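Local coordinates for tRNA delta(2)-isopentenylpyrophosphate transferase (Bacillus halodurans, PDB 3EXA), which probably catalyses the magnesium-dependent transfer of a dimethylallyl group from dimethylallyl diphosphate onto a specific adenine of tRNAs that read codons beginning with uridine, at residues 8-14 and 196-200; 31-36 and 98-104; 284-288 and 300-304; 4-8 and 94-99. All coordinates share one frame; numbering follows the deposited sequence.

The chain starts with strand 4-9, which supplies the first half of two contacts. Interaction 4 opens on residues 4-8 and interaction 1 on residues 8-14; interaction 2 opens later, on residues 31-36. Strand 94-98 returns beside strand 4-9 and closes interaction 4; its end, the next loop and the start of helix 102-110 close interaction 2. Residues 196-200 come back to the first strand later and close interaction 1. Interaction 2 is nested inside interaction 1, whereas interaction 4 crosses both. Interaction 3 follows in series, folding helix 294-317 back onto the last strand. Together they join neighbouring strands of one parallel sheet to each other, to loops at their C-terminal ends and to helix 294-317.

Interaction 1. Residues 8-14 and 196-200; sequences IVGPTAV and GLTME
Val9 and Gly196 form a parallel beta bridge, their CA atoms 4.9 Å apart, and just beyond it Leu197 N donates to Val9 O over 3.1 Å. Gly196 CA adds a weaker CA-H...O contact to Val9 O at 3.3 Å. Gly10 then leaves the strand with phi at 149°, a conformation that demands glycine, and a CB there would also strike Leu197 O. Pro11 follows and sets its CD 3.4 Å from Leu197 O. As the loop turns back, Val14 points its side chain at the strand: its CG2 meets Leu197 CB at 3.9 Å, while CG1 faces CB of Met199, a selenomethionine, at 4.1 Å. The bend of Met199 at its third torsion (chi3 -86°) carries CE against Val14 CA, 3.6 Å away. An alanine in place of Val14 would lack both methyls and would probably open a gap against Leu197 and Met199, giving the loop more freedom to shift. Outside the pair, Lys16 NZ bonds Pro11 O and Leu204 of helix 201-218 covers Pro11 and Val14. The arrangement is that of a P-loop (Walker A), the strand-loop-helix turn predicted here to bind ATP and, by analogy with relatives, to form part of the substrate site.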
loop_
_atom_site.group_PDB
_atom_site.type_symbol
_atom_site.label_atom_id
_atom_site.label_comp_id
_atom_site.label_asym_id
_atom_site.label_seq_id
_atom_site.Cartn_x
_atom_site.Cartn_y
_atom_site.Cartn_z
ATOM N N ILE A 8 -24.095 23.124 -8.884
ATOM C CA ILE A 8 -24.149 24.550 -8.609
ATOM C C ILE A 8 -23.022 24.811 -7.627
ATOM O O ILE A 8 -23.070 24.385 -6.477
ATOM C CB ILE A 8 -25.489 24.961 -7.969
ATOM C CG1 ILE A 8 -26.643 24.560 -8.879
ATOM C CG2 ILE A 8 -25.511 26.466 -7.722
ATOM C CD1 ILE A 8 -27.999 24.824 -8.285
ATOM N N VAL A 9 -21.998 25.506 -8.101
ATOM C CA VAL A 9 -20.827 25.802 -7.298
ATOM C C VAL A 9 -20.660 27.310 -7.156
ATOM O O VAL A 9 -21.280 28.078 -7.889
ATOM C CB VAL A 9 -19.595 25.258 -7.983
ATOM C CG1 VAL A 9 -19.797 23.776 -8.301
ATOM C CG2 VAL A 9 -19.359 26.045 -9.269
ATOM N N GLY A 10 -19.795 27.722 -6.236
ATOM C CA GLY A 10 -19.556 29.135 -6.005
ATOM C C GLY A 10 -19.195 29.356 -4.546
ATOM O O GLY A 10 -19.410 28.468 -3.726
ATOM N N PRO A 11 -18.633 30.519 -4.189
ATOM C CA PRO A 11 -18.246 30.836 -2.809
ATOM C C PRO A 11 -19.452 30.935 -1.876
ATOM O O PRO A 11 -20.574 30.635 -2.278
ATOM C CB PRO A 11 -17.523 32.171 -2.956
ATOM C CG PRO A 11 -18.246 32.801 -4.105
ATOM C CD PRO A 11 -18.344 31.652 -5.083
ATOM N N THR A 12 -19.221 31.358 -0.636
ATOM C CA THR A 12 -20.301 31.500 0.343
ATOM C C THR A 12 -20.976 32.856 0.218
ATOM O O THR A 12 -20.336 33.844 -0.133
ATOM C CB THR A 12 -19.796 31.435 1.807
ATOM O OG1 THR A 12 -18.581 30.679 1.879
ATOM C CG2 THR A 12 -20.859 30.792 2.711
ATOM N N ALA A 13 -22.269 32.884 0.526
ATOM C CA ALA A 13 -23.068 34.098 0.513
ATOM C C ALA A 13 -23.537 34.600 -0.847
ATOM O O ALA A 13 -24.079 35.702 -0.945
ATOM C CB ALA A 13 -22.321 35.206 1.251
ATOM N N VAL A 14 -23.353 33.801 -1.892
ATOM C CA VAL A 14 -23.795 34.205 -3.227
ATOM C C VAL A 14 -25.212 33.735 -3.549
ATOM O O VAL A 14 -25.677 33.903 -4.669
ATOM C CB VAL A 14 -22.859 33.665 -4.338
ATOM C CG1 VAL A 14 -21.554 34.434 -4.348
ATOM C CG2 VAL A 14 -22.596 32.188 -4.122
ATOM N N GLY A 196 -21.811 28.398 -12.134
ATOM C CA GLY A 196 -21.162 29.023 -10.997
ATOM C C GLY A 196 -21.793 30.364 -10.687
ATOM O O GLY A 196 -22.134 31.116 -11.599
ATOM N N LEU A 197 -21.969 30.649 -9.399
ATOM C CA LEU A 197 -22.545 31.910 -8.941
ATOM C C LEU A 197 -21.428 32.774 -8.354
ATOM O O LEU A 197 -20.697 32.332 -7.466
ATOM C CB LEU A 197 -23.620 31.642 -7.884
ATOM C CG LEU A 197 -24.693 30.629 -8.320
ATOM C CD1 LEU A 197 -25.799 30.570 -7.274
ATOM C CD2 LEU A 197 -25.259 31.029 -9.675
ATOM N N THR A 198 -21.291 33.995 -8.874
ATOM C CA THR A 198 -20.266 34.936 -8.435
ATOM C C THR A 198 -20.946 36.198 -8.011
ATOM O O THR A 198 -22.171 36.310 -8.054
ATOM C CB THR A 198 -19.328 35.399 -9.561
ATOM O OG1 THR A 198 -19.308 34.431 -10.608
ATOM C CG2 THR A 198 -17.923 35.621 -9.021
HETATM N N MSE A 199 -20.120 37.181 -7.676
HETATM C CA MSE A 199 -20.615 38.466 -7.224
HETATM C C MSE A 199 -19.438 39.423 -7.107
HETATM O O MSE A 199 -18.298 38.994 -6.936
HETATM C CB MSE A 199 -21.276 38.267 -5.864
HETATM C CG MSE A 199 -22.328 39.280 -5.477
HETATM SE SE MSE A 199 -23.129 38.770 -3.765
HETATM C CE MSE A 199 -24.492 37.562 -4.388
ATOM N N GLU A 200 -19.721 40.717 -7.208
ATOM C CA GLU A 200 -18.695 41.750 -7.097
ATOM C C GLU A 200 -17.941 41.613 -5.771
ATOM O O GLU A 200 -18.540 41.322 -4.734
ATOM C CB GLU A 200 -19.346 43.137 -7.205
ATOM C CG GLU A 200 -19.449 43.656 -8.638
ATOM C CD GLU A 200 -20.482 44.770 -8.816
ATOM O OE1 GLU A 200 -20.553 45.685 -7.961
ATOM O OE2 GLU A 200 -21.217 44.732 -9.829
#

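Interaction 2. Residues 31-36 and 98-104; sequences VISGDS and VGGTGLY
Tyr104 and Ser36 meet because Tyr104 turns its CG anti to the carbonyl carbon (chi1 -72°), swinging the ring across to the loop after strand 29-33 and bringing one ring face to Ser36 CB. Ser36 CB lies over that face, 3.4 Å from Tyr104 CE2. The phenol oxygen reaches past it to a hydrogen bond with Phe72 O, which fixes the ring at its far end. A leucine in place of Tyr104 would lack both the flat face and the hydroxyl, and would probably leave Ser36 poorly covered and Phe72 O without this mate. Farther back, Val31 CG1 touches Val98 CG2 at 3.5 Å. The backbone joins there too: Val98 N gives to Ile32 O at 3.1 Å, and Gly34 N to Val98 O at 2.8 Å. Gly100 CA then comes within 2.9 Å of Gly34 O, where a side chain would clash. As in related enzymes, Asp35, Ser36 and Thr101 probably contact the substrate tRNA; Thr101 OG1 bonds Asn132 of the second subunit. Strand 29-33 runs between strands 60-61 and 94-98, with Ile32 on helix 74-90 and Thr101 against helix 256-279.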
loop_
_atom_site.group_PDB
_atom_site.type_symbol
_atom_site.label_atom_id
_atom_site.label_comp_id
_atom_site.label_asym_id
_atom_site.label_seq_id
_atom_site.Cartn_x
_atom_site.Cartn_y
_atom_site.Cartn_z
ATOM N N VAL A 31 -31.666 17.597 -3.960
ATOM C CA VAL A 31 -30.344 18.179 -3.751
ATOM C C VAL A 31 -29.384 17.336 -2.949
ATOM O O VAL A 31 -29.724 16.817 -1.886
ATOM C CB VAL A 31 -30.399 19.559 -3.045
ATOM C CG1 VAL A 31 -28.981 20.099 -2.882
ATOM C CG2 VAL A 31 -31.254 20.537 -3.829
ATOM N N ILE A 32 -28.171 17.200 -3.459
ATOM C CA ILE A 32 -27.150 16.469 -2.734
ATOM C C ILE A 32 -26.194 17.542 -2.242
ATOM O O ILE A 32 -25.569 18.241 -3.049
ATOM C CB ILE A 32 -26.370 15.511 -3.618
ATOM C CG1 ILE A 32 -27.330 14.546 -4.317
ATOM C CG2 ILE A 32 -25.364 14.756 -2.760
ATOM C CD1 ILE A 32 -26.634 13.594 -5.262
ATOM N N SER A 33 -26.094 17.678 -0.921
ATOM C CA SER A 33 -25.231 18.674 -0.302
ATOM C C SER A 33 -23.774 18.337 -0.542
ATOM O O SER A 33 -23.321 17.246 -0.203
ATOM C CB SER A 33 -25.489 18.751 1.203
ATOM O OG SER A 33 -24.582 19.665 1.814
ATOM N N GLY A 34 -23.041 19.273 -1.134
ATOM C CA GLY A 34 -21.635 19.028 -1.397
ATOM C C GLY A 34 -20.735 19.616 -0.327
ATOM O O GLY A 34 -19.516 19.481 -0.401
ATOM N N ASP A 35 -21.334 20.260 0.672
ATOM C CA ASP A 35 -20.584 20.892 1.756
ATOM C C ASP A 35 -20.291 19.917 2.899
ATOM O O ASP A 35 -21.154 19.617 3.718
ATOM C CB ASP A 35 -21.370 22.110 2.256
ATOM C CG ASP A 35 -20.701 22.809 3.415
ATOM O OD1 ASP A 35 -21.044 23.981 3.666
ATOM O OD2 ASP A 35 -19.842 22.198 4.078
ATOM N N SER A 36 -19.051 19.445 2.942
ATOM C CA SER A 36 -18.590 18.492 3.940
ATOM C C SER A 36 -18.905 18.840 5.391
ATOM O O SER A 36 -19.002 17.946 6.233
ATOM C CB SER A 36 -17.085 18.287 3.792
ATOM O OG SER A 36 -16.394 19.516 3.970
ATOM N N VAL A 98 -24.987 20.634 -4.887
ATOM C CA VAL A 98 -24.887 22.036 -4.470
ATOM C C VAL A 98 -23.847 22.367 -3.407
ATOM O O VAL A 98 -23.683 21.636 -2.430
ATOM C CB VAL A 98 -26.266 22.557 -3.958
ATOM C CG1 VAL A 98 -26.171 24.040 -3.583
ATOM C CG2 VAL A 98 -27.309 22.367 -5.027
ATOM N N GLY A 99 -23.162 23.489 -3.620
ATOM C CA GLY A 99 -22.150 23.966 -2.700
ATOM C C GLY A 99 -20.985 23.018 -2.590
ATOM O O GLY A 99 -20.755 22.209 -3.490
ATOM N N GLY A 100 -20.244 23.128 -1.486
ATOM C CA GLY A 100 -19.103 22.256 -1.249
ATOM C C GLY A 100 -17.766 22.767 -1.752
ATOM O O GLY A 100 -17.690 23.788 -2.434
ATOM N N THR A 101 -16.698 22.061 -1.398
ATOM C CA THR A 101 -15.369 22.447 -1.849
ATOM C C THR A 101 -15.062 21.654 -3.109
ATOM O O THR A 101 -15.619 20.575 -3.324
ATOM C CB THR A 101 -14.275 22.118 -0.811
ATOM O OG1 THR A 101 -14.037 20.704 -0.807
ATOM C CG2 THR A 101 -14.703 22.556 0.579
ATOM N N GLY A 102 -14.159 22.190 -3.924
ATOM C CA GLY A 102 -13.789 21.541 -5.166
ATOM C C GLY A 102 -13.404 20.086 -5.024
ATOM O O GLY A 102 -13.681 19.272 -5.904
ATOM N N LEU A 103 -12.765 19.755 -3.911
ATOM C CA LEU A 103 -12.336 18.389 -3.658
ATOM C C LEU A 103 -13.467 17.374 -3.693
ATOM O O LEU A 103 -13.331 16.308 -4.296
ATOM C CB LEU A 103 -11.643 18.301 -2.305
ATOM C CG LEU A 103 -10.130 18.171 -2.329
ATOM C CD1 LEU A 103 -9.629 18.136 -0.894
ATOM C CD2 LEU A 103 -9.730 16.906 -3.073
ATOM N N TYR A 104 -14.578 17.701 -3.043
ATOM C CA TYR A 104 -15.720 16.794 -2.988
ATOM C C TYR A 104 -16.521 16.759 -4.286
ATOM O O TYR A 104 -17.012 15.701 -4.689
ATOM C CB TYR A 104 -16.635 17.166 -1.809
ATOM C CG TYR A 104 -16.060 16.837 -0.438
ATOM C CD1 TYR A 104 -14.792 17.294 -0.058
ATOM C CD2 TYR A 104 -16.784 16.071 0.478
ATOM C CE1 TYR A 104 -14.254 16.994 1.206
ATOM C CE2 TYR A 104 -16.260 15.763 1.745
ATOM C CZ TYR A 104 -14.994 16.228 2.100
ATOM O OH TYR A 104 -14.453 15.920 3.336
#

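Interaction 3. Residues 284-288 and 300-304; sequences VTWFD and EIHNF
Thr285 and Phe287 pack against helix 294-317 in a strand-on-helix contact at the margin of the P-loop-type alpha/beta fold, where strand 284-288 is the outermost strand on its side of the parallel sheet. The helix segment runs back nearly antiparallel to the strand (166°), the axes 10.7 Å apart, and the contact is carried mainly by side chains, without hydrogen bonds between the segments. Ile301 CG1 sits over one face of the Phe287 ring in a CH-pi contact, 3.6 Å from the centroid, the two side chains passing in opposite directions. Glu300 reaches the rim of that ring: OE2 lies 3.1 Å from Phe287 CE2, near the ring plane, with the carboxylate turned 57° against it, while OE1 is held by a salt bridge to Lys297. Another part of the rim is met by Phe304 CB, 4.2 Å from Phe287 CZ. Strand alternation sends Trp286 to the other face of the sheet, to Arg279 and helix 256-279. Phe304 holds its CG anti to the backbone N (chi1 172°), and its ring turns a face to Thr285, whose CG2 stands over it, 4.1 Å from the Phe304 centroid; Thr285 OG1 approaches Phe304 CZ at 3.2 Å.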
loop_
_atom_site.group_PDB
_atom_site.type_symbol
_atom_site.label_atom_id
_atom_site.label_comp_id
_atom_site.label_asym_id
_atom_site.label_seq_id
_atom_site.Cartn_x
_atom_site.Cartn_y
_atom_site.Cartn_z
ATOM N N VAL A 284 -17.646 25.482 -16.711
ATOM C CA VAL A 284 -18.421 26.110 -15.645
ATOM C C VAL A 284 -18.971 27.444 -16.142
ATOM O O VAL A 284 -18.231 28.417 -16.316
ATOM C CB VAL A 284 -17.566 26.363 -14.379
ATOM C CG1 VAL A 284 -18.417 27.046 -13.307
ATOM C CG2 VAL A 284 -17.017 25.044 -13.844
ATOM N N THR A 285 -20.272 27.476 -16.381
ATOM C CA THR A 285 -20.939 28.676 -16.858
ATOM C C THR A 285 -21.259 29.558 -15.652
ATOM O O THR A 285 -21.961 29.144 -14.730
ATOM C CB THR A 285 -22.205 28.271 -17.616
ATOM O OG1 THR A 285 -21.844 27.308 -18.617
ATOM C CG2 THR A 285 -22.855 29.474 -18.286
ATOM N N TRP A 286 -20.726 30.773 -15.644
ATOM C CA TRP A 286 -20.958 31.636 -14.506
ATOM C C TRP A 286 -22.116 32.603 -14.645
ATOM O O TRP A 286 -22.560 32.938 -15.743
ATOM C CB TRP A 286 -19.685 32.408 -14.158
ATOM C CG TRP A 286 -18.562 31.530 -13.687
ATOM C CD1 TRP A 286 -17.645 30.874 -14.465
ATOM C CD2 TRP A 286 -18.243 31.202 -12.329
ATOM N NE1 TRP A 286 -16.776 30.168 -13.674
ATOM C CE2 TRP A 286 -17.117 30.351 -12.358
ATOM C CE3 TRP A 286 -18.795 31.552 -11.088
ATOM C CZ2 TRP A 286 -16.536 29.836 -11.193
ATOM C CZ3 TRP A 286 -18.213 31.038 -9.927
ATOM C CH2 TRP A 286 -17.095 30.194 -9.991
ATOM N N PHE A 287 -22.619 33.029 -13.499
ATOM C CA PHE A 287 -23.706 33.969 -13.459
ATOM C C PHE A 287 -23.416 34.942 -12.349
ATOM O O PHE A 287 -23.026 34.548 -11.247
ATOM C CB PHE A 287 -25.032 33.259 -13.212
ATOM C CG PHE A 287 -25.537 32.479 -14.396
ATOM C CD1 PHE A 287 -25.083 31.186 -14.651
ATOM C CD2 PHE A 287 -26.481 33.040 -15.258
ATOM C CE1 PHE A 287 -25.566 30.461 -15.740
ATOM C CE2 PHE A 287 -26.967 32.325 -16.347
ATOM C CZ PHE A 287 -26.510 31.034 -16.591
ATOM N N ASP A 288 -23.591 36.222 -12.650
ATOM C CA ASP A 288 -23.348 37.273 -11.678
ATOM C C ASP A 288 -24.628 37.526 -10.890
ATOM O O ASP A 288 -25.673 37.818 -11.463
ATOM C CB ASP A 288 -22.907 38.544 -12.399
ATOM C CG ASP A 288 -22.312 39.568 -11.460
ATOM O OD1 ASP A 288 -21.632 40.482 -11.968
ATOM O OD2 ASP A 288 -22.527 39.467 -10.225
ATOM N N GLU A 300 -33.277 32.953 -16.291
ATOM C CA GLU A 300 -32.203 32.860 -17.276
ATOM C C GLU A 300 -31.370 31.615 -17.029
ATOM O O GLU A 300 -30.936 30.949 -17.970
ATOM C CB GLU A 300 -31.286 34.083 -17.202
ATOM C CG GLU A 300 -30.074 34.016 -18.136
ATOM C CD GLU A 300 -28.939 34.937 -17.705
ATOM O OE1 GLU A 300 -29.205 35.906 -16.952
ATOM O OE2 GLU A 300 -27.778 34.696 -18.124
ATOM N N ILE A 301 -31.140 31.308 -15.755
ATOM C CA ILE A 301 -30.339 30.151 -15.376
ATOM C C ILE A 301 -31.058 28.849 -15.687
ATOM O O ILE A 301 -30.421 27.881 -16.088
ATOM C CB ILE A 301 -30.003 30.160 -13.868
ATOM C CG1 ILE A 301 -29.049 31.309 -13.555
ATOM C CG2 ILE A 301 -29.367 28.827 -13.468
ATOM C CD1 ILE A 301 -28.759 31.465 -12.090
ATOM N N HIS A 302 -32.377 28.825 -15.480
ATOM C CA HIS A 302 -33.168 27.632 -15.739
ATOM C C HIS A 302 -33.206 27.332 -17.226
ATOM O O HIS A 302 -33.111 26.176 -17.647
ATOM C CB HIS A 302 -34.593 27.803 -15.240
ATOM C CG HIS A 302 -35.543 26.778 -15.787
ATOM N ND1 HIS A 302 -36.125 26.892 -17.029
ATOM C CD2 HIS A 302 -35.979 25.603 -15.269
ATOM C CE1 HIS A 302 -36.887 25.831 -17.255
ATOM N NE2 HIS A 302 -36.814 25.038 -16.207
ATOM N N ASN A 303 -33.372 28.376 -18.019
ATOM C CA ASN A 303 -33.403 28.191 -19.448
ATOM C C ASN A 303 -32.088 27.571 -19.900
ATOM O O ASN A 303 -32.093 26.570 -20.612
ATOM C CB ASN A 303 -33.636 29.525 -20.154
ATOM C CG ASN A 303 -33.635 29.381 -21.652
ATOM O OD1 ASN A 303 -32.652 29.704 -22.320
ATOM N ND2 ASN A 303 -34.735 28.869 -22.196
ATOM N N PHE A 304 -30.966 28.143 -19.465
ATOM C CA PHE A 304 -29.661 27.612 -19.854
ATOM C C PHE A 304 -29.428 26.163 -19.429
ATOM O O PHE A 304 -28.956 25.341 -20.217
ATOM C CB PHE A 304 -28.528 28.469 -19.299
ATOM C CG PHE A 304 -27.181 27.861 -19.511
ATOM C CD1 PHE A 304 -26.631 26.999 -18.559
ATOM C CD2 PHE A 304 -26.473 28.111 -20.681
ATOM C CE1 PHE A 304 -25.386 26.376 -18.770
ATOM C CE2 PHE A 304 -25.230 27.499 -20.910
ATOM C CZ PHE A 304 -24.685 26.626 -19.942
#

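Interaction 4. Residues 4-8 and 94-99; sequences KLVAI and LPFLVG
Val6 and Phe96 form the apolar centre where strands 4-9 and 94-98 pair in the middle of the parallel sheet of this P-loop-type alpha/beta fold. The two side chains lie side by side, pointing the same way. Phe96, with its CG anti to the carbonyl carbon (chi1 -87°), sets one ring face against Val6 CB, 4.0 Å from the centroid, while Val6 CG1 comes to 3.5 Å from Phe96 CE1. Ile8 meets the ring differently: its CD1 stands at the edge, near the ring plane, 3.9 Å from Phe96 CD1, and also touches Val98. Val6 turns its other methyl, CG2, to Leu94 CD2 at 3.7 Å, the two side chains crossing at about a right angle. Helices 16-25 and 294-317 cover this face of the sheet. On the reverse face Leu5 CD1 rests against Pro95 and Leu97, and helix 74-90 packs over all three.

Between these two layers runs the backbone ladder. Val6 N gives to Pro95 O, and Val6 O in turn accepts from Leu97 N at 2.8 Å; Ile8 N then bonds Leu97 O at 2.9 Å. Toward one end, Pro95 has no N-H to offer Lys4 O, and its CG lies against that oxygen, which is hydrogen-bonded to His89 NE2. At the opposite end the ladder runs on past the strand into the loop, where Gly99 N donates to Ile8 O over 3.0 Å, with 150° at the hydrogen.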
loop_
_atom_site.group_PDB
_atom_site.type_symbol
_atom_site.label_atom_id
_atom_site.label_comp_id
_atom_site.label_asym_id
_atom_site.label_seq_id
_atom_site.Cartn_x
_atom_site.Cartn_y
_atom_site.Cartn_z
ATOM N N LYS A 4 -27.843 12.184 -15.808
ATOM C CA LYS A 4 -27.767 13.642 -15.791
ATOM C C LYS A 4 -27.457 14.170 -14.396
ATOM O O LYS A 4 -27.999 13.680 -13.408
ATOM C CB LYS A 4 -29.091 14.245 -16.258
ATOM C CG LYS A 4 -29.456 13.934 -17.691
ATOM C CD LYS A 4 -30.805 14.538 -18.036
ATOM C CE LYS A 4 -31.230 14.150 -19.442
ATOM N NZ LYS A 4 -32.625 14.585 -19.758
ATOM N N LEU A 5 -26.595 15.182 -14.323
ATOM C CA LEU A 5 -26.218 15.771 -13.043
ATOM C C LEU A 5 -25.978 17.270 -13.140
ATOM O O LEU A 5 -25.136 17.724 -13.917
ATOM C CB LEU A 5 -24.958 15.099 -12.517
ATOM C CG LEU A 5 -24.295 15.719 -11.295
ATOM C CD1 LEU A 5 -25.292 15.888 -10.158
ATOM C CD2 LEU A 5 -23.147 14.820 -10.882
ATOM N N VAL A 6 -26.718 18.041 -12.348
ATOM C CA VAL A 6 -26.547 19.489 -12.343
ATOM C C VAL A 6 -25.704 19.880 -11.133
ATOM O O VAL A 6 -25.984 19.441 -10.021
ATOM C CB VAL A 6 -27.904 20.238 -12.248
ATOM C CG1 VAL A 6 -27.652 21.745 -12.192
ATOM C CG2 VAL A 6 -28.792 19.896 -13.445
ATOM N N ALA A 7 -24.665 20.687 -11.346
ATOM C CA ALA A 7 -23.831 21.129 -10.232
ATOM C C ALA A 7 -23.891 22.644 -10.107
ATOM O O ALA A 7 -23.787 23.360 -11.103
ATOM C CB ALA A 7 -22.391 20.677 -10.424
ATOM N N ILE A 8 -24.095 23.124 -8.884
ATOM C CA ILE A 8 -24.149 24.550 -8.609
ATOM C C ILE A 8 -23.022 24.811 -7.627
ATOM O O ILE A 8 -23.070 24.385 -6.477
ATOM C CB ILE A 8 -25.489 24.961 -7.969
ATOM C CG1 ILE A 8 -26.643 24.560 -8.879
ATOM C CG2 ILE A 8 -25.511 26.466 -7.722
ATOM C CD1 ILE A 8 -27.999 24.824 -8.285
ATOM N N LEU A 94 -34.173 14.787 -10.993
ATOM C CA LEU A 94 -32.874 15.281 -11.430
ATOM C C LEU A 94 -31.984 15.612 -10.230
ATOM O O LEU A 94 -32.318 16.478 -9.415
ATOM C CB LEU A 94 -33.062 16.524 -12.298
ATOM C CG LEU A 94 -31.785 17.242 -12.723
ATOM C CD1 LEU A 94 -30.909 16.303 -13.536
ATOM C CD2 LEU A 94 -32.155 18.462 -13.526
ATOM N N PRO A 95 -30.838 14.924 -10.106
ATOM C CA PRO A 95 -29.912 15.158 -8.995
ATOM C C PRO A 95 -29.124 16.461 -9.103
ATOM O O PRO A 95 -28.553 16.780 -10.148
ATOM C CB PRO A 95 -29.007 13.933 -9.044
ATOM C CG PRO A 95 -28.904 13.685 -10.506
ATOM C CD PRO A 95 -30.348 13.831 -10.961
ATOM N N PHE A 96 -29.101 17.193 -7.993
ATOM C CA PHE A 96 -28.418 18.479 -7.873
ATOM C C PHE A 96 -27.279 18.422 -6.837
ATOM O O PHE A 96 -27.510 18.111 -5.667
ATOM C CB PHE A 96 -29.437 19.552 -7.439
ATOM C CG PHE A 96 -30.185 20.208 -8.578
ATOM C CD1 PHE A 96 -29.749 21.427 -9.101
ATOM C CD2 PHE A 96 -31.332 19.626 -9.109
ATOM C CE1 PHE A 96 -30.441 22.060 -10.143
ATOM C CE2 PHE A 96 -32.030 20.251 -10.150
ATOM C CZ PHE A 96 -31.581 21.475 -10.666
ATOM N N LEU A 97 -26.056 18.707 -7.273
ATOM C CA LEU A 97 -24.907 18.734 -6.378
ATOM C C LEU A 97 -24.671 20.216 -6.114
ATOM O O LEU A 97 -24.219 20.957 -7.004
ATOM C CB LEU A 97 -23.673 18.107 -7.039
ATOM C CG LEU A 97 -22.402 17.960 -6.186
ATOM C CD1 LEU A 97 -22.667 17.082 -4.986
ATOM C CD2 LEU A 97 -21.303 17.357 -7.023
ATOM N N VAL A 98 -24.987 20.634 -4.887
ATOM C CA VAL A 98 -24.887 22.036 -4.470
ATOM C C VAL A 98 -23.847 22.367 -3.407
ATOM O O VAL A 98 -23.683 21.636 -2.430
ATOM C CB VAL A 98 -26.266 22.557 -3.958
ATOM C CG1 VAL A 98 -26.171 24.040 -3.583
ATOM C CG2 VAL A 98 -27.309 22.367 -5.027
ATOM N N GLY A 99 -23.162 23.489 -3.620
ATOM C CA GLY A 99 -22.150 23.966 -2.700
ATOM C C GLY A 99 -20.985 23.018 -2.590
ATOM O O GLY A 99 -20.755 22.209 -3.490
#